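Local coordinates for protein CrRbcX-IIa (Chlamydomonas reinhardtii, PDB 5BS1) that probably acts as a dimeric, all-helical chaperone that assists the assembly of Rubisco, at residues A[4-9]-A[18-23]; A[23-28]-A[97-102]; A[67-72]-A[88-93]. All blocks are in the same frame, centred on the assembly; numbering follows the deposited sequence.

In the fold
Helix 13-38 carries contacts 1 and 2. Contact 1 lays the N-terminal loop on it, contact 2 takes up the very next turn, and the two share Ser23. Contact 3 pairs helix 69-78 with helix 80-96 and is nested, along the chain, inside the loop that contact 2 closes between helix 13-38 and the start of helix 99-121. The three centres lie about 12 to 14 Å apart. Side chains join them: Leu21 meets Phe97 and Trp99, Arg22 bridges to Asp69, and Thr26 reaches Arg90 and Gly67. All three contacts also touch the second subunit, so the core of each chain and the dimer interface are built together, consistent with a chaperone that works as a dimer.

Contact 1 (A[4-9]-A[18-23]); sequences PADSFS and AVALRS
The loop backbone crosses close over one turn of helix 13-38, with Asp6 CA 6.0 Å from Ala20 CA and Ser7 CA equally near Val19 CA. Two side chains on each side make the contact. Asp6 points at the helix and lays one carboxylate oxygen against Ala20: OD2 comes to 3.0 Å from Ala20 CA and 3.3 Å from Ala20 CB, so a polar atom is pressed on the small methyl and the main chain beside it. It makes no hydrogen bond there. Ala20 N lies 3.4 Å from OD2 but at a poor angle, as expected for a backbone NH in the middle of a helix. Next along the loop, Ser7 takes a positive phi of 55°, a bend in the loop at this residue. Its CB rests 4.0 Å from Val19 CG2, and OG lies nearly as close to the same methyl. Val19 meets it with both branches: with chi1 at 176°, CG1 stands anti to the backbone N and faces Ser7 N, while CG2 goes to Ser7 CB. The pairing is thus van der Waals in kind and modest in area, and no hydrogen bond joins Asp6 or Ser7 to this turn. Close by, Lys16 NZ holds Pro4 O, fastening the loop further back on the same helix, and Met1 and Ile3 cover Ala20. From the flanks, the residues just before helix 99-121 put Phe97 on Leu21, while in the second subunit helix 99-121 packs Met105 on Ala18, and Thr102 on Leu21.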
ATOM      1  N   PRO A   4       3.926  -1.326   6.089  1.00 14.42           N
ATOM      2  CA  PRO A   4       4.795  -2.090   7.015  1.00 15.37           C
ATOM      3  C   PRO A   4       4.081  -2.992   8.033  1.00 17.06           C
ATOM      4  O   PRO A   4       4.726  -3.912   8.519  1.00 18.39           O
ATOM      5  CB  PRO A   4       5.572  -1.010   7.741  1.00 15.46           C
ATOM      6  CG  PRO A   4       5.599   0.147   6.791  1.00 15.06           C
ATOM      7  CD  PRO A   4       4.354   0.074   5.949  1.00 14.85           C
ATOM      8  N   ALA A   5       2.808  -2.719   8.347  1.00 17.60           N
ATOM      9  CA  ALA A   5       2.013  -3.514   9.276  1.00 18.29           C
ATOM     10  C   ALA A   5       1.235  -4.654   8.630  1.00 17.72           C
ATOM     11  O   ALA A   5       0.588  -5.429   9.342  1.00 19.47           O
ATOM     12  CB  ALA A   5       1.037  -2.609  10.017  1.00 18.69           C
ATOM     13  N   ASP A   6       1.211  -4.717   7.301  1.00 16.36           N
ATOM     14  CA  ASP A   6       0.525  -5.778   6.569  1.00 16.68           C
ATOM     15  C   ASP A   6       1.330  -7.068   6.474  1.00 15.11           C
ATOM     16  O   ASP A   6       2.536  -7.113   6.787  1.00 16.21           O
ATOM     17  CB  ASP A   6       0.052  -5.286   5.177  1.00 19.06           C
ATOM     18  CG  ASP A   6      -1.352  -4.623   5.250  1.00 22.35           C
ATOM     19  OD1 ASP A   6      -1.746  -4.089   6.308  1.00 26.03           O
ATOM     20  OD2 ASP A   6      -2.086  -4.675   4.264  1.00 26.46           O
ATOM     21  N   SER A   7       0.637  -8.145   6.099  1.00 13.99           N
ATOM     22  CA  SER A   7       1.227  -9.485   6.057  1.00 13.50           C
ATOM     23  C   SER A   7       1.835  -9.816   7.417  1.00 13.21           C
ATOM     24  O   SER A   7       1.302  -9.460   8.482  1.00 13.69           O
ATOM     25  CB  SER A   7       2.255  -9.545   4.926  1.00 13.19           C
ATOM     26  OG  SER A   7       2.759 -10.857   4.656  1.00 12.35           O
ATOM     27  N   PHE A   8       2.920 -10.565   7.387  1.00 12.58           N
ATOM     28  CA  PHE A   8       3.523 -11.060   8.632  1.00 12.93           C
ATOM     29  C   PHE A   8       4.847 -10.390   8.899  1.00 12.94           C
ATOM     30  O   PHE A   8       5.519  -9.940   7.981  1.00 13.19           O
ATOM     31  CB  PHE A   8       3.648 -12.581   8.574  1.00 12.97           C
ATOM     32  CG  PHE A   8       4.498 -13.102   7.437  1.00 13.01           C
ATOM     33  CD1 PHE A   8       3.925 -13.464   6.238  1.00 12.12           C
ATOM     34  CD2 PHE A   8       5.854 -13.298   7.604  1.00 12.39           C
ATOM     35  CE1 PHE A   8       4.687 -13.971   5.220  1.00 12.67           C
ATOM     36  CE2 PHE A   8       6.632 -13.790   6.576  1.00 12.65           C
ATOM     37  CZ  PHE A   8       6.051 -14.126   5.375  1.00 12.99           C
ATOM     38  N   SER A   9       5.216 -10.301  10.198  1.00 14.51           N
ATOM     39  CA  SER A   9       6.545  -9.871  10.560  1.00 14.58           C
ATOM     40  C   SER A   9       7.556 -10.883  10.009  1.00 14.40           C
ATOM     41  O   SER A   9       7.485 -12.075  10.321  1.00 14.72           O
ATOM     42  CB  SER A   9       6.717  -9.746  12.088  1.00 15.79           C
ATOM     43  OG  SER A   9       8.021  -9.324  12.421  1.00 19.83           O
ATOM     44  N   ALA A  18       2.092  -6.346  -1.591  1.00  6.57           N
ATOM     45  CA  ALA A  18       1.132  -7.211  -2.326  1.00  7.03           C
ATOM     46  C   ALA A  18      -0.102  -7.472  -1.478  1.00  7.27           C
ATOM     47  O   ALA A  18      -1.220  -7.354  -1.956  1.00  7.25           O
ATOM     48  CB  ALA A  18       1.810  -8.506  -2.749  1.00  7.01           C
ATOM     49  N   VAL A  19       0.095  -7.803  -0.217  1.00  7.73           N
ATOM     50  CA  VAL A  19      -1.052  -8.089   0.684  1.00  7.93           C
ATOM     51  C   VAL A  19      -1.879  -6.833   0.949  1.00  8.05           C
ATOM     52  O   VAL A  19      -3.103  -6.858   0.953  1.00  7.91           O
ATOM     53  CB  VAL A  19      -0.573  -8.778   1.972  1.00  8.44           C
ATOM     54  CG1 VAL A  19      -1.726  -8.969   2.923  1.00  8.86           C
ATOM     55  CG2 VAL A  19       0.055 -10.114   1.598  1.00  8.38           C
ATOM     56  N   ALA A  20      -1.198  -5.703   1.118  1.00  8.16           N
ATOM     57  CA  ALA A  20      -1.882  -4.422   1.284  1.00  8.28           C
ATOM     58  C   ALA A  20      -2.710  -4.099   0.042  1.00  8.37           C
ATOM     59  O   ALA A  20      -3.849  -3.626   0.142  1.00  8.35           O
ATOM     60  CB  ALA A  20      -0.873  -3.329   1.538  1.00  8.39           C
ATOM     61  N   LEU A  21      -2.147  -4.342  -1.130  1.00  8.74           N
ATOM     62  CA  LEU A  21      -2.880  -4.109  -2.397  1.00  8.77           C
ATOM     63  C   LEU A  21      -4.099  -5.024  -2.475  1.00  8.67           C
ATOM     64  O   LEU A  21      -5.176  -4.590  -2.889  1.00  8.59           O
ATOM     65  CB  LEU A  21      -2.004  -4.323  -3.630  1.00  9.60           C
ATOM     66  CG  LEU A  21      -0.972  -3.234  -3.909  1.00 10.25           C
ATOM     67  CD1 LEU A  21      -0.008  -3.723  -4.946  1.00 11.21           C
ATOM     68  CD2 LEU A  21      -1.615  -1.926  -4.321  1.00 10.78           C
ATOM     69  N   ARG A  22      -3.952  -6.274  -2.047  1.00  8.18           N
ATOM     70  CA  ARG A  22      -5.082  -7.194  -2.062  1.00  8.51           C
ATOM     71  C   ARG A  22      -6.224  -6.658  -1.230  1.00  8.72           C
ATOM     72  O   ARG A  22      -7.393  -6.756  -1.627  1.00  8.70           O
ATOM     73  CB  ARG A  22      -4.637  -8.592  -1.579  1.00  8.98           C
ATOM     74  CG  ARG A  22      -3.769  -9.323  -2.624  1.00  9.67           C
ATOM     75  CD  ARG A  22      -3.795 -10.835  -2.493  1.00 10.66           C
ATOM     76  NE  ARG A  22      -5.188 -11.214  -2.559  1.00 11.13           N
ATOM     77  CZ  ARG A  22      -5.883 -11.885  -1.652  1.00 11.53           C
ATOM     78  NH1 ARG A  22      -7.204 -11.948  -1.812  1.00 11.54           N
ATOM     79  NH2 ARG A  22      -5.290 -12.538  -0.651  1.00 12.27           N
ATOM     80  N   SER A  23      -5.911  -6.119  -0.056  1.00  8.98           N
ATOM     81  CA  SER A  23      -6.951  -5.513   0.804  1.00 10.26           C
ATOM     82  C   SER A  23      -7.557  -4.298   0.138  1.00  9.68           C
ATOM     83  O   SER A  23      -8.781  -4.088   0.144  1.00  9.36           O
ATOM     84  CB  SER A  23      -6.427  -5.115   2.181  1.00 12.36           C
ATOM     85  OG  SER A  23      -6.146  -6.252   2.956  1.00 16.14           O
TER

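Contact 2 (A[23-28]-A[97-102]); sequences SLFTFV and FEWGKT
Phe25 brings its ring up against Phe97 and Trp99, making an aromatic cluster in the all-helical RbcX fold that joins helix 13-38 to the start of helix 99-121. From CB, which points toward the other segment, CG lies anti to the carbonyl carbon (chi1 -59°), and this sends the ring outward from its helix. The far half of the ring does the touching. CE1 sits over the centre of the Phe97 face, 3.7 Å from Phe97 CD1, and at the tip CZ reaches Phe97 CD2 at 3.8 Å. This is an edge-to-face pair, centroids 4.9 Å apart and planes 60° apart, with Phe25 supplying the edge. CZ and CE2 then share Trp99 CH2, which meets the Phe25 edge near its plane, 3.8 Å from CZ. Phe97 closes the triangle from its own segment by setting CD2 over the face of the indole, so each ring touches the other two. Tyr93 and Leu94 of helix 80-96 also reach Phe25, and Leu21 packs on both Phe97 and Trp99. The indole NE1 is tied to Leu94 O, while Trp99 O accepts the NE1 of Trp99 of the second subunit, which places the cluster beside the dimer interface. Lys101 NZ bridges to Glu98 OE1 and also to Asp6 of the second subunit. Glu98, the N-cap residue, has its carbonyl O gripped twice: Thr102 N bonds to it at 3.1 Å, and Thr102 OG1 at 2.9 Å, coming from 42° above the carbonyl plane.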
ATOM      1  N   SER A  23      -5.911  -6.119  -0.056  1.00  8.98           N
ATOM      2  CA  SER A  23      -6.951  -5.513   0.804  1.00 10.26           C
ATOM      3  C   SER A  23      -7.557  -4.298   0.138  1.00  9.68           C
ATOM      4  O   SER A  23      -8.781  -4.088   0.144  1.00  9.36           O
ATOM      5  CB  SER A  23      -6.427  -5.115   2.181  1.00 12.36           C
ATOM      6  OG  SER A  23      -6.146  -6.252   2.956  1.00 16.14           O
ATOM      7  N   LEU A  24      -6.710  -3.468  -0.466  1.00  9.60           N
ATOM      8  CA  LEU A  24      -7.209  -2.312  -1.222  1.00  9.31           C
ATOM      9  C   LEU A  24      -8.183  -2.738  -2.328  1.00  9.00           C
ATOM     10  O   LEU A  24      -9.249  -2.143  -2.511  1.00  9.63           O
ATOM     11  CB  LEU A  24      -6.043  -1.516  -1.805  1.00  9.69           C
ATOM     12  CG  LEU A  24      -6.422  -0.336  -2.699  1.00  9.87           C
ATOM     13  CD1 LEU A  24      -7.188   0.723  -1.929  1.00 10.33           C
ATOM     14  CD2 LEU A  24      -5.216   0.267  -3.398  1.00  9.46           C
ATOM     15  N   PHE A  25      -7.844  -3.779  -3.075  1.00  8.57           N
ATOM     16  CA  PHE A  25      -8.658  -4.248  -4.179  1.00  8.18           C
ATOM     17  C   PHE A  25      -9.991  -4.786  -3.691  1.00  8.36           C
ATOM     18  O   PHE A  25     -11.019  -4.601  -4.338  1.00  8.04           O
ATOM     19  CB  PHE A  25      -7.911  -5.274  -5.033  1.00  8.43           C
ATOM     20  CG  PHE A  25      -6.607  -4.772  -5.654  1.00  9.11           C
ATOM     21  CD1 PHE A  25      -6.313  -3.415  -5.814  1.00  9.34           C
ATOM     22  CD2 PHE A  25      -5.710  -5.694  -6.140  1.00  9.57           C
ATOM     23  CE1 PHE A  25      -5.113  -3.001  -6.398  1.00 10.43           C
ATOM     24  CE2 PHE A  25      -4.513  -5.285  -6.707  1.00 10.31           C
ATOM     25  CZ  PHE A  25      -4.227  -3.940  -6.858  1.00  9.91           C
ATOM     26  N   THR A  26      -9.981  -5.440  -2.534  1.00  7.88           N
ATOM     27  CA  THR A  26     -11.209  -5.914  -1.945  1.00  7.95           C
ATOM     28  C   THR A  26     -12.116  -4.754  -1.599  1.00  8.33           C
ATOM     29  O   THR A  26     -13.319  -4.801  -1.851  1.00  8.42           O
ATOM     30  CB  THR A  26     -10.920  -6.786  -0.694  1.00  7.64           C
ATOM     31  OG1 THR A  26     -10.073  -7.892  -1.089  1.00  7.78           O
ATOM     32  CG2 THR A  26     -12.206  -7.327  -0.089  1.00  7.75           C
ATOM     33  N   PHE A  27     -11.543  -3.699  -1.014  1.00  9.60           N
ATOM     34  CA  PHE A  27     -12.283  -2.477  -0.657  1.00 11.31           C
ATOM     35  C   PHE A  27     -12.811  -1.767  -1.894  1.00 10.50           C
ATOM     36  O   PHE A  27     -13.971  -1.330  -1.928  1.00  9.47           O
ATOM     37  CB  PHE A  27     -11.353  -1.558   0.141  1.00 13.78           C
ATOM     38  CG  PHE A  27     -11.965  -0.241   0.500  1.00 16.49           C
ATOM     39  CD1 PHE A  27     -12.755  -0.128   1.622  1.00 19.19           C
ATOM     40  CD2 PHE A  27     -11.765   0.875  -0.300  1.00 17.97           C
ATOM     41  CE1 PHE A  27     -13.320   1.102   1.950  1.00 20.47           C
ATOM     42  CE2 PHE A  27     -12.321   2.095   0.023  1.00 18.86           C
ATOM     43  CZ  PHE A  27     -13.094   2.202   1.147  1.00 19.34           C
ATOM     44  N   VAL A  28     -11.974  -1.663  -2.917  1.00  9.91           N
ATOM     45  CA  VAL A  28     -12.399  -1.081  -4.193  1.00 10.10           C
ATOM     46  C   VAL A  28     -13.598  -1.847  -4.749  1.00  9.68           C
ATOM     47  O   VAL A  28     -14.591  -1.233  -5.187  1.00 10.11           O
ATOM     48  CB  VAL A  28     -11.250  -1.033  -5.224  1.00 10.96           C
ATOM     49  CG1 VAL A  28     -11.781  -0.743  -6.628  1.00 11.15           C
ATOM     50  CG2 VAL A  28     -10.252   0.025  -4.810  1.00 12.13           C
ATOM     51  N   PHE A  97      -6.323  -2.135 -12.760  1.00  9.42           N
ATOM     52  CA  PHE A  97      -5.412  -1.313 -11.953  1.00  8.93           C
ATOM     53  C   PHE A  97      -4.185  -0.956 -12.776  1.00  8.50           C
ATOM     54  O   PHE A  97      -3.596  -1.793 -13.452  1.00  8.44           O
ATOM     55  CB  PHE A  97      -4.999  -2.089 -10.704  1.00  8.38           C
ATOM     56  CG  PHE A  97      -4.163  -1.323  -9.715  1.00  8.48           C
ATOM     57  CD1 PHE A  97      -4.718  -0.318  -8.930  1.00  8.17           C
ATOM     58  CD2 PHE A  97      -2.835  -1.650  -9.500  1.00  8.05           C
ATOM     59  CE1 PHE A  97      -3.976   0.337  -7.988  1.00  8.66           C
ATOM     60  CE2 PHE A  97      -2.088  -0.988  -8.573  1.00  7.89           C
ATOM     61  CZ  PHE A  97      -2.643   0.033  -7.820  1.00  8.01           C
ATOM     62  N   GLU A  98      -3.815   0.312 -12.714  1.00  9.20           N
ATOM     63  CA  GLU A  98      -2.700   0.816 -13.539  1.00 10.17           C
ATOM     64  C   GLU A  98      -1.376   0.634 -12.781  1.00  8.89           C
ATOM     65  O   GLU A  98      -0.867   1.535 -12.133  1.00  7.74           O
ATOM     66  CB  GLU A  98      -2.962   2.264 -13.938  1.00 11.71           C
ATOM     67  CG  GLU A  98      -4.192   2.329 -14.831  1.00 13.91           C
ATOM     68  CD  GLU A  98      -4.630   3.727 -15.201  1.00 18.49           C
ATOM     69  OE1 GLU A  98      -3.759   4.543 -15.427  1.00 23.90           O
ATOM     70  OE2 GLU A  98      -5.844   3.982 -15.327  1.00 22.35           O
ATOM     71  N   TRP A  99      -0.827  -0.555 -12.894  1.00  8.73           N
ATOM     72  CA  TRP A  99       0.357  -0.969 -12.154  1.00  8.52           C
ATOM     73  C   TRP A  99       1.548  -0.099 -12.449  1.00  8.71           C
ATOM     74  O   TRP A  99       2.234   0.340 -11.533  1.00  8.14           O
ATOM     75  CB  TRP A  99       0.719  -2.429 -12.515  1.00  9.09           C
ATOM     76  CG  TRP A  99      -0.316  -3.401 -12.082  1.00  9.35           C
ATOM     77  CD1 TRP A  99      -1.346  -3.905 -12.840  1.00  9.70           C
ATOM     78  CD2 TRP A  99      -0.438  -4.003 -10.790  1.00  9.93           C
ATOM     79  NE1 TRP A  99      -2.112  -4.744 -12.080  1.00 10.39           N
ATOM     80  CE2 TRP A  99      -1.565  -4.857 -10.833  1.00 10.39           C
ATOM     81  CE3 TRP A  99       0.291  -3.911  -9.615  1.00 10.23           C
ATOM     82  CZ2 TRP A  99      -1.980  -5.587  -9.730  1.00 10.90           C
ATOM     83  CZ3 TRP A  99      -0.134  -4.649  -8.499  1.00 11.01           C
ATOM     84  CH2 TRP A  99      -1.246  -5.475  -8.583  1.00 10.23           C
ATOM     85  N   GLY A 100       1.816   0.108 -13.738  1.00  8.98           N
ATOM     86  CA  GLY A 100       2.998   0.869 -14.094  1.00  9.45           C
ATOM     87  C   GLY A 100       2.927   2.297 -13.609  1.00  9.28           C
ATOM     88  O   GLY A 100       3.907   2.814 -13.077  1.00  9.49           O
ATOM     89  N   LYS A 101       1.766   2.918 -13.760  1.00  9.87           N
ATOM     90  CA  LYS A 101       1.559   4.285 -13.321  1.00 10.51           C
ATOM     91  C   LYS A 101       1.787   4.430 -11.819  1.00  9.70           C
ATOM     92  O   LYS A 101       2.385   5.396 -11.357  1.00 10.08           O
ATOM     93  CB  LYS A 101       0.131   4.733 -13.699  1.00 11.60           C
ATOM     94  CG  LYS A 101      -0.264   6.095 -13.217  1.00 13.42           C
ATOM     95  CD  LYS A 101      -1.698   6.419 -13.623  1.00 15.13           C
ATOM     96  CE  LYS A 101      -1.802   6.798 -15.075  1.00 16.26           C
ATOM     97  NZ  LYS A 101      -3.204   7.239 -15.352  1.00 16.76           N
ATOM     98  N   THR A 102       1.300   3.462 -11.050  1.00  9.43           N
ATOM     99  CA  THR A 102       1.419   3.506  -9.613  1.00  9.21           C
ATOM    100  C   THR A 102       2.883   3.574  -9.164  1.00  9.49           C
ATOM    101  O   THR A 102       3.257   4.411  -8.332  1.00  9.01           O
ATOM    102  CB  THR A 102       0.720   2.272  -9.002  1.00  9.07           C
ATOM    103  OG1 THR A 102      -0.657   2.306  -9.347  1.00  9.19           O
ATOM    104  CG2 THR A 102       0.834   2.261  -7.478  1.00  9.28           C
TER

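Contact 3 (A[67-72]-A[88-93]); sequences GGDEWM and EVREAY
Arg90 reaches from helix 80-96 to the first turn of helix 69-78 and grips Asp69 end-on with two nitrogens. Arg90 NH2 and Arg90 NH1 bond to the same oxygen, Asp69 OD1, at 3.0 and 3.1 Å. Because the two N-H groups converge on one atom, both bonds are bent, near 139° and 136°, and the carboxylate stands at a steep tilt to the guanidinium. The chain starts with CG wedged between the backbone N and carbonyl carbon (chi1 77°) and then runs extended to NE, spanning a backbone gap of 10.2 Å between Gly68 CA and Arg90 CA. Met72, a selenomethionine here, comes from the opposite direction, bends at its end and lays CE over one guanidinium face, 3.8 Å from Arg90 NE. That is the close-packed part. The glycines are looser: Gly67 O is 3.7 Å from Arg90 NH1 and Gly68 O lies farther, neither bonded to it. Thr26 OG1 probably hydrogen-bonds both Arg90 NH1 and Gly67 O, and NH2 goes on to Asn114 of the second subunit. Asp69 is partly exposed, and its OD2 forms a salt bridge with Arg22, so two arginines gather round one carboxylate. A leucine at Arg90 takes both donors from Asp69 OD1 and would probably leave that carboxylate less firmly held and Asn114 of the second subunit without this partner. The arrangement is a buried interhelical salt bridge at the N-terminus of helix 69-78, where Gly68 holds the N-cap position, in the helical RbcX fold and shared with the dimer interface.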
ATOM      1  N   GLY A  67      -5.339  -9.682   3.219  1.00 17.95           N
ATOM      2  CA  GLY A  67      -5.737  -9.247   1.897  1.00 16.82           C
ATOM      3  C   GLY A  67      -7.246  -9.161   1.716  1.00 16.01           C
ATOM      4  O   GLY A  67      -7.712  -9.141   0.587  1.00 18.60           O
ATOM      5  N   GLY A  68      -7.997  -9.074   2.823  1.00 14.35           N
ATOM      6  CA  GLY A  68      -9.466  -9.031   2.790  1.00 14.34           C
ATOM      7  C   GLY A  68     -10.162 -10.376   2.836  1.00 14.20           C
ATOM      8  O   GLY A  68     -11.372 -10.460   2.711  1.00 13.05           O
ATOM      9  N   ASP A  69      -9.413 -11.446   3.061  1.00 13.14           N
ATOM     10  CA  ASP A  69     -10.006 -12.800   2.910  1.00 13.30           C
ATOM     11  C   ASP A  69     -10.817 -13.267   4.117  1.00 14.49           C
ATOM     12  O   ASP A  69     -11.781 -13.992   3.935  1.00 15.02           O
ATOM     13  CB  ASP A  69      -8.933 -13.818   2.563  1.00 13.54           C
ATOM     14  CG  ASP A  69      -8.245 -13.512   1.245  1.00 13.92           C
ATOM     15  OD1 ASP A  69      -8.878 -12.919   0.344  1.00 13.02           O
ATOM     16  OD2 ASP A  69      -7.082 -13.904   1.094  1.00 13.08           O
ATOM     17  N   GLU A  70     -10.429 -12.849   5.316  1.00 16.92           N
ATOM     18  CA  GLU A  70     -11.249 -13.097   6.512  1.00 18.52           C
ATOM     19  C   GLU A  70     -12.605 -12.386   6.381  1.00 16.06           C
ATOM     20  O   GLU A  70     -13.660 -12.978   6.657  1.00 14.88           O
ATOM     21  CB  GLU A  70     -10.526 -12.617   7.772  1.00 21.28           C
ATOM     22  CG  GLU A  70     -11.263 -12.952   9.064  1.00 25.64           C
ATOM     23  CD  GLU A  70     -10.550 -12.521  10.332  1.00 29.89           C
ATOM     24  OE1 GLU A  70      -9.849 -11.492  10.346  1.00 36.06           O
ATOM     25  OE2 GLU A  70     -10.754 -13.209  11.346  1.00 34.55           O
ATOM     26  N   TRP A  71     -12.542 -11.136   5.952  1.00 15.11           N
ATOM     27  CA  TRP A  71     -13.746 -10.353   5.643  1.00 14.48           C
ATOM     28  C   TRP A  71     -14.599 -11.058   4.588  1.00 13.76           C
ATOM     29  O   TRP A  71     -15.804 -11.199   4.734  1.00 13.44           O
ATOM     30  CB  TRP A  71     -13.333  -8.962   5.202  1.00 15.68           C
ATOM     31  CG  TRP A  71     -14.462  -7.981   4.978  1.00 15.73           C
ATOM     32  CD1 TRP A  71     -15.036  -7.169   5.908  1.00 17.22           C
ATOM     33  CD2 TRP A  71     -15.075  -7.655   3.733  1.00 15.18           C
ATOM     34  NE1 TRP A  71     -16.033  -6.393   5.332  1.00 17.13           N
ATOM     35  CE2 TRP A  71     -16.059  -6.666   3.991  1.00 15.16           C
ATOM     36  CE3 TRP A  71     -14.920  -8.127   2.427  1.00 14.15           C
ATOM     37  CZ2 TRP A  71     -16.851  -6.127   2.993  1.00 14.92           C
ATOM     38  CZ3 TRP A  71     -15.706  -7.580   1.430  1.00 14.22           C
ATOM     39  CH2 TRP A  71     -16.654  -6.596   1.714  1.00 13.76           C
HETATM   40  N   MSE A  72     -13.962 -11.532   3.524  1.00 11.81           N
HETATM   41  CA  MSE A  72     -14.698 -12.153   2.434  1.00 12.43           C
HETATM   42  C   MSE A  72     -15.359 -13.445   2.898  1.00 11.81           C
HETATM   43  O   MSE A  72     -16.460 -13.740   2.487  1.00 12.20           O
HETATM   44  CB  MSE A  72     -13.757 -12.410   1.250  1.00 12.54           C
HETATM   45  CG  MSE A  72     -14.522 -12.858   0.008  1.00 13.87           C
HETATM   46 SE   MSE A  72     -15.696 -11.455  -0.683  1.00 15.95          SE
HETATM   47  CE  MSE A  72     -14.251 -10.411  -1.472  1.00 13.43           C
ATOM     48  N   GLU A  88     -15.482 -11.720  -7.904  1.00  9.73           N
ATOM     49  CA  GLU A  88     -15.357 -11.499  -9.336  1.00 10.99           C
ATOM     50  C   GLU A  88     -14.755 -10.109  -9.589  1.00  9.49           C
ATOM     51  O   GLU A  88     -13.865  -9.943 -10.423  1.00  8.92           O
ATOM     52  CB  GLU A  88     -16.752 -11.645  -9.992  1.00 13.83           C
ATOM     53  CG  GLU A  88     -16.902 -11.222 -11.446  1.00 17.90           C
ATOM     54  CD  GLU A  88     -18.316 -11.503 -11.997  1.00 21.94           C
ATOM     55  OE1 GLU A  88     -19.340 -11.239 -11.308  1.00 23.16           O
ATOM     56  OE2 GLU A  88     -18.418 -12.014 -13.131  1.00 28.46           O
ATOM     57  N   VAL A  89     -15.317  -9.109  -8.920  1.00  9.31           N
ATOM     58  CA  VAL A  89     -14.922  -7.721  -9.156  1.00  8.77           C
ATOM     59  C   VAL A  89     -13.467  -7.492  -8.712  1.00  8.76           C
ATOM     60  O   VAL A  89     -12.693  -6.836  -9.415  1.00  8.30           O
ATOM     61  CB  VAL A  89     -15.923  -6.737  -8.515  1.00  9.61           C
ATOM     62  CG1 VAL A  89     -15.425  -5.304  -8.580  1.00  9.71           C
ATOM     63  CG2 VAL A  89     -17.273  -6.840  -9.213  1.00  9.81           C
ATOM     64  N   ARG A  90     -13.084  -7.999  -7.553  1.00  8.74           N
ATOM     65  CA  ARG A  90     -11.719  -7.764  -7.079  1.00  8.36           C
ATOM     66  C   ARG A  90     -10.686  -8.482  -7.952  1.00  8.76           C
ATOM     67  O   ARG A  90      -9.575  -7.990  -8.117  1.00  9.54           O
ATOM     68  CB  ARG A  90     -11.534  -8.091  -5.596  1.00  8.19           C
ATOM     69  CG  ARG A  90     -11.420  -9.572  -5.266  1.00  8.52           C
ATOM     70  CD  ARG A  90     -11.265  -9.784  -3.778  1.00  8.98           C
ATOM     71  NE  ARG A  90     -11.128 -11.188  -3.440  1.00  8.53           N
ATOM     72  CZ  ARG A  90     -10.737 -11.655  -2.250  1.00  9.08           C
ATOM     73  NH1 ARG A  90     -10.447 -10.834  -1.262  1.00 10.04           N
ATOM     74  NH2 ARG A  90     -10.666 -12.967  -2.034  1.00  9.71           N
ATOM     75  N   GLU A  91     -11.071  -9.611  -8.555  1.00  8.10           N
ATOM     76  CA  GLU A  91     -10.202 -10.332  -9.472  1.00  8.69           C
ATOM     77  C   GLU A  91     -10.125  -9.589 -10.817  1.00  8.43           C
ATOM     78  O   GLU A  91      -9.016  -9.412 -11.373  1.00  9.13           O
ATOM     79  CB  GLU A  91     -10.704 -11.774  -9.652  1.00 10.08           C
ATOM     80  CG  GLU A  91      -9.785 -12.617 -10.526  1.00 11.74           C
ATOM     81  CD  GLU A  91     -10.023 -14.128 -10.418  1.00 14.97           C
ATOM     82  OE1 GLU A  91     -10.623 -14.645  -9.442  1.00 18.55           O
ATOM     83  OE2 GLU A  91      -9.544 -14.845 -11.331  1.00 17.88           O
ATOM     84  N   ALA A  92     -11.259  -9.118 -11.313  1.00  8.66           N
ATOM     85  CA  ALA A  92     -11.273  -8.334 -12.533  1.00  8.29           C
ATOM     86  C   ALA A  92     -10.434  -7.070 -12.385  1.00  7.99           C
ATOM     87  O   ALA A  92      -9.748  -6.661 -13.315  1.00  7.61           O
ATOM     88  CB  ALA A  92     -12.690  -7.977 -12.942  1.00  8.40           C
ATOM     89  N   TYR A  93     -10.425  -6.512 -11.186  1.00  7.87           N
ATOM     90  CA  TYR A  93      -9.748  -5.240 -10.919  1.00  7.92           C
ATOM     91  C   TYR A  93      -8.238  -5.379 -11.086  1.00  8.13           C
ATOM     92  O   TYR A  93      -7.570  -4.407 -11.401  1.00  8.54           O
ATOM     93  CB  TYR A  93     -10.111  -4.655  -9.539  1.00  8.18           C
ATOM     94  CG  TYR A  93      -9.618  -3.267  -9.361  1.00  8.51           C
ATOM     95  CD1 TYR A  93      -8.617  -2.971  -8.446  1.00  8.52           C
ATOM     96  CD2 TYR A  93     -10.115  -2.244 -10.145  1.00  9.09           C
ATOM     97  CE1 TYR A  93      -8.163  -1.684  -8.266  1.00  9.04           C
ATOM     98  CE2 TYR A  93      -9.637  -0.952 -10.011  1.00  9.21           C
ATOM     99  CZ  TYR A  93      -8.656  -0.683  -9.087  1.00  9.79           C
ATOM    100  OH  TYR A  93      -8.155   0.609  -8.990  1.00 10.84           O
TER